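PDB 4F3N: uncharacterized ACR, COG1565 superfamily from Burkholderia thailandensis, which is of uncharacterised function but has a methyltransferase fold that binds S-adenosyl-L-homocysteine, and may methylate protein arginine residues. Local coordinates for residues F121-A130 / L151-L162. Numbering follows the deposited sequence.
Sequences FAQTLARPVA and LAAGLLTALAAL
Ala122 sits against Gly154 and Leu155 where helix 121-130 and helix 151-161 come together, their axes 8.0 Å apart and crossing at -55°, close enough to illustrate how small residues let two helices meet almost backbone to backbone. The CB of Ala122 lies 3.5 Å from the carbonyl carbon of Gly154, a methyl group resting directly on main chain because the glycine has no side chain to hold it off. One turn further on, the methyl groups of Ala126 and Ala158 touch, CB to CB, at 3.6 Å, and Ala158 CB also packs against the CA of Gln123. Larger leucines close round this alanine-glycine seam. Leu155 swings its CG anti to the backbone N (chi1 -163°), which brings CD1 over the backbone of Ala126, 3.6 Å from its CA, while CD2 faces Leu125. Leu159 differs, its CG anti to the carbonyl carbon (chi1 -74°): its side chain crosses that of Val129 at about a right angle, both methyls near Val129 CG1, and CD2 also rests against the O of Ala126 and the CB of Ala130, 3.8 Å from the latter. At one end Leu151 CD1 meets the edge of the Phe121 ring in its plane, 3.8 Å from CD2 of the phenylalanine; at the other, Leu162 lays CD1 against the aliphatic CG of Arg127. No hydrogen bond crosses between the segments. Leu151 also lies beside Asn214, which binds S-adenosyl-L-homocysteine, placing this end near the cofactor pocket. Helix 150-161 links parallel strands 140-144 and 168-172, a beta-alpha-beta crossover of the Rossmann-like methyltransferase sheet, and Leu155 reaches Tyr169 of the second strand; helix 118-136 packs on it, backed by helices 363-369 and 372-376 through Leu125 on Phe366 and Thr124 on Val375.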
loop_
_atom_site.group_PDB
_atom_site.type_symbol
_atom_site.label_atom_id
_atom_site.label_comp_id
_atom_site.label_asym_id
_atom_site.label_seq_id
_atom_site.Cartn_x
_atom_site.Cartn_y
_atom_site.Cartn_z
ATOM N N PHE A 121 -11.036 -12.628 -1.315
ATOM C CA PHE A 121 -10.410 -11.535 -2.035
ATOM C C PHE A 121 -9.564 -12.043 -3.187
ATOM O O PHE A 121 -9.751 -11.620 -4.343
ATOM C CB PHE A 121 -9.612 -10.629 -1.090
ATOM C CG PHE A 121 -8.945 -9.496 -1.792
ATOM C CD1 PHE A 121 -9.618 -8.301 -2.016
ATOM C CD2 PHE A 121 -7.622 -9.604 -2.200
ATOM C CE1 PHE A 121 -9.002 -7.239 -2.664
ATOM C CE2 PHE A 121 -6.975 -8.554 -2.864
ATOM C CZ PHE A 121 -7.661 -7.358 -3.088
ATOM N N ALA A 122 -8.678 -13.001 -2.901
ATOM C CA ALA A 122 -7.807 -13.542 -3.941
ATOM C C ALA A 122 -8.604 -14.285 -5.030
ATOM O O ALA A 122 -8.281 -14.209 -6.221
ATOM C CB ALA A 122 -6.776 -14.481 -3.314
ATOM N N GLN A 123 -9.621 -15.047 -4.628
ATOM C CA GLN A 123 -10.459 -15.733 -5.595
ATOM C C GLN A 123 -11.081 -14.768 -6.605
ATOM O O GLN A 123 -11.190 -15.065 -7.772
ATOM C CB GLN A 123 -11.570 -16.506 -4.905
ATOM C CG GLN A 123 -11.113 -17.739 -4.163
ATOM C CD GLN A 123 -12.338 -18.470 -3.646
ATOM O OE1 GLN A 123 -13.019 -18.000 -2.733
ATOM N NE2 GLN A 123 -12.699 -19.548 -4.322
ATOM N N THR A 124 -11.520 -13.620 -6.111
ATOM C CA THR A 124 -12.128 -12.628 -6.956
ATOM C C THR A 124 -11.102 -11.912 -7.789
ATOM O O THR A 124 -11.318 -11.723 -8.979
ATOM C CB THR A 124 -12.940 -11.626 -6.111
ATOM O OG1 THR A 124 -13.885 -12.372 -5.327
ATOM C CG2 THR A 124 -13.690 -10.601 -7.035
ATOM N N LEU A 125 -10.001 -11.485 -7.171
ATOM C CA LEU A 125 -8.921 -10.781 -7.915
ATOM C C LEU A 125 -8.364 -11.626 -9.058
ATOM O O LEU A 125 -7.920 -11.095 -10.047
ATOM C CB LEU A 125 -7.792 -10.381 -6.967
ATOM C CG LEU A 125 -6.548 -9.680 -7.488
ATOM C CD1 LEU A 125 -6.945 -8.352 -8.127
ATOM C CD2 LEU A 125 -5.534 -9.481 -6.322
ATOM N N ALA A 126 -8.347 -12.952 -8.864
ATOM C CA ALA A 126 -7.858 -13.889 -9.874
ATOM C C ALA A 126 -8.541 -13.679 -11.219
ATOM O O ALA A 126 -7.944 -13.877 -12.291
ATOM C CB ALA A 126 -7.978 -15.352 -9.372
ATOM N N ARG A 127 -9.803 -13.253 -11.212
ATOM C CA ARG A 127 -10.500 -13.057 -12.489
ATOM C C ARG A 127 -9.953 -11.939 -13.380
ATOM O O ARG A 127 -9.536 -12.211 -14.516
ATOM C CB ARG A 127 -11.995 -12.976 -12.258
ATOM C CG ARG A 127 -12.464 -14.336 -11.747
ATOM C CD ARG A 127 -13.888 -14.395 -11.265
ATOM N NE ARG A 127 -14.124 -15.713 -10.644
ATOM C CZ ARG A 127 -15.322 -16.193 -10.337
ATOM N NH1 ARG A 127 -16.422 -15.472 -10.571
ATOM N NH2 ARG A 127 -15.415 -17.408 -9.788
ATOM N N PRO A 128 -9.909 -10.693 -12.871
ATOM C CA PRO A 128 -9.195 -9.675 -13.672
ATOM C C PRO A 128 -7.709 -9.934 -13.870
ATOM O O PRO A 128 -7.163 -9.530 -14.902
ATOM C CB PRO A 128 -9.448 -8.356 -12.899
ATOM C CG PRO A 128 -9.878 -8.787 -11.515
ATOM C CD PRO A 128 -10.496 -10.142 -11.633
ATOM N N VAL A 129 -7.025 -10.589 -12.942
ATOM C CA VAL A 129 -5.637 -10.955 -13.180
ATOM C C VAL A 129 -5.545 -11.886 -14.395
ATOM O O VAL A 129 -4.762 -11.661 -15.301
ATOM C CB VAL A 129 -4.982 -11.554 -11.933
ATOM C CG1 VAL A 129 -3.593 -12.155 -12.213
ATOM C CG2 VAL A 129 -4.853 -10.426 -10.893
ATOM N N ALA A 130 -6.383 -12.901 -14.433
ATOM C CA ALA A 130 -6.384 -13.829 -15.583
ATOM C C ALA A 130 -6.750 -13.098 -16.886
ATOM O O ALA A 130 -6.138 -13.316 -17.946
ATOM C CB ALA A 130 -7.323 -15.002 -15.297
ATOM N N LEU A 151 -2.024 -13.565 0.273
ATOM C CA LEU A 151 -2.564 -13.234 -1.051
ATOM C C LEU A 151 -1.920 -14.068 -2.145
ATOM O O LEU A 151 -2.600 -14.533 -3.047
ATOM C CB LEU A 151 -2.388 -11.748 -1.363
ATOM C CG LEU A 151 -2.923 -11.284 -2.730
ATOM C CD1 LEU A 151 -4.405 -11.505 -2.819
ATOM C CD2 LEU A 151 -2.703 -9.771 -2.928
ATOM N N ALA A 152 -0.597 -14.272 -2.056
ATOM C CA ALA A 152 0.108 -15.068 -3.054
ATOM C C ALA A 152 -0.464 -16.484 -3.062
ATOM O O ALA A 152 -0.749 -17.029 -4.135
ATOM C CB ALA A 152 1.640 -15.103 -2.763
ATOM N N ALA A 153 -0.616 -17.095 -1.885
ATOM C CA ALA A 153 -1.135 -18.464 -1.825
ATOM C C ALA A 153 -2.540 -18.526 -2.429
ATOM O O ALA A 153 -2.852 -19.431 -3.236
ATOM C CB ALA A 153 -1.123 -18.987 -0.403
ATOM N N GLY A 154 -3.369 -17.519 -2.107
ATOM C CA GLY A 154 -4.734 -17.452 -2.601
ATOM C C GLY A 154 -4.796 -17.226 -4.091
ATOM O O GLY A 154 -5.641 -17.825 -4.780
ATOM N N LEU A 155 -3.945 -16.341 -4.602
ATOM C CA LEU A 155 -4.006 -15.954 -6.018
ATOM C C LEU A 155 -3.442 -17.104 -6.882
ATOM O O LEU A 155 -3.988 -17.469 -7.934
ATOM C CB LEU A 155 -3.231 -14.658 -6.221
ATOM C CG LEU A 155 -3.431 -13.842 -7.474
ATOM C CD1 LEU A 155 -4.910 -13.572 -7.799
ATOM C CD2 LEU A 155 -2.708 -12.475 -7.279
ATOM N N LEU A 156 -2.387 -17.714 -6.388
ATOM C CA LEU A 156 -1.799 -18.860 -7.082
ATOM C C LEU A 156 -2.827 -19.984 -7.213
ATOM O O LEU A 156 -3.043 -20.566 -8.300
ATOM C CB LEU A 156 -0.587 -19.389 -6.297
ATOM C CG LEU A 156 0.770 -18.922 -6.709
ATOM C CD1 LEU A 156 1.810 -19.501 -5.764
ATOM C CD2 LEU A 156 1.046 -19.394 -8.157
ATOM N N THR A 157 -3.445 -20.318 -6.085
ATOM C CA THR A 157 -4.427 -21.382 -6.046
ATOM C C THR A 157 -5.654 -21.082 -6.925
ATOM O O THR A 157 -6.138 -21.921 -7.745
ATOM C CB THR A 157 -4.852 -21.652 -4.582
ATOM O OG1 THR A 157 -3.707 -22.132 -3.870
ATOM C CG2 THR A 157 -5.894 -22.756 -4.504
ATOM N N ALA A 158 -6.114 -19.854 -6.838
ATOM C CA ALA A 158 -7.316 -19.481 -7.572
ATOM C C ALA A 158 -7.043 -19.435 -9.067
ATOM O O ALA A 158 -7.904 -19.876 -9.865
ATOM C CB ALA A 158 -7.885 -18.155 -7.074
ATOM N N LEU A 159 -5.912 -18.865 -9.473
ATOM C CA LEU A 159 -5.578 -18.857 -10.884
ATOM C C LEU A 159 -5.481 -20.285 -11.461
ATOM O O LEU A 159 -6.018 -20.581 -12.535
ATOM C CB LEU A 159 -4.295 -18.096 -11.170
ATOM C CG LEU A 159 -4.373 -16.569 -11.100
ATOM C CD1 LEU A 159 -2.934 -15.990 -10.960
ATOM C CD2 LEU A 159 -5.161 -15.965 -12.272
ATOM N N ALA A 160 -4.777 -21.140 -10.744
ATOM C CA ALA A 160 -4.635 -22.554 -11.178
ATOM C C ALA A 160 -5.985 -23.223 -11.288
ATOM O O ALA A 160 -6.248 -23.976 -12.248
ATOM C CB ALA A 160 -3.746 -23.306 -10.215
ATOM N N ALA A 161 -6.860 -22.968 -10.322
ATOM C CA ALA A 161 -8.224 -23.559 -10.336
ATOM C C ALA A 161 -9.047 -23.131 -11.553
ATOM O O ALA A 161 -9.918 -23.875 -11.998
ATOM C CB ALA A 161 -8.977 -23.245 -9.020
ATOM N N LEU A 162 -8.800 -21.913 -12.035
ATOM C CA LEU A 162 -9.403 -21.319 -13.228
ATOM C C LEU A 162 -8.682 -21.681 -14.545
ATOM O O LEU A 162 -9.099 -21.237 -15.612
ATOM C CB LEU A 162 -9.445 -19.774 -13.112
ATOM C CG LEU A 162 -10.409 -19.288 -12.056
ATOM C CD1 LEU A 162 -10.219 -17.789 -11.801
ATOM C CD2 LEU A 162 -11.868 -19.634 -12.389
#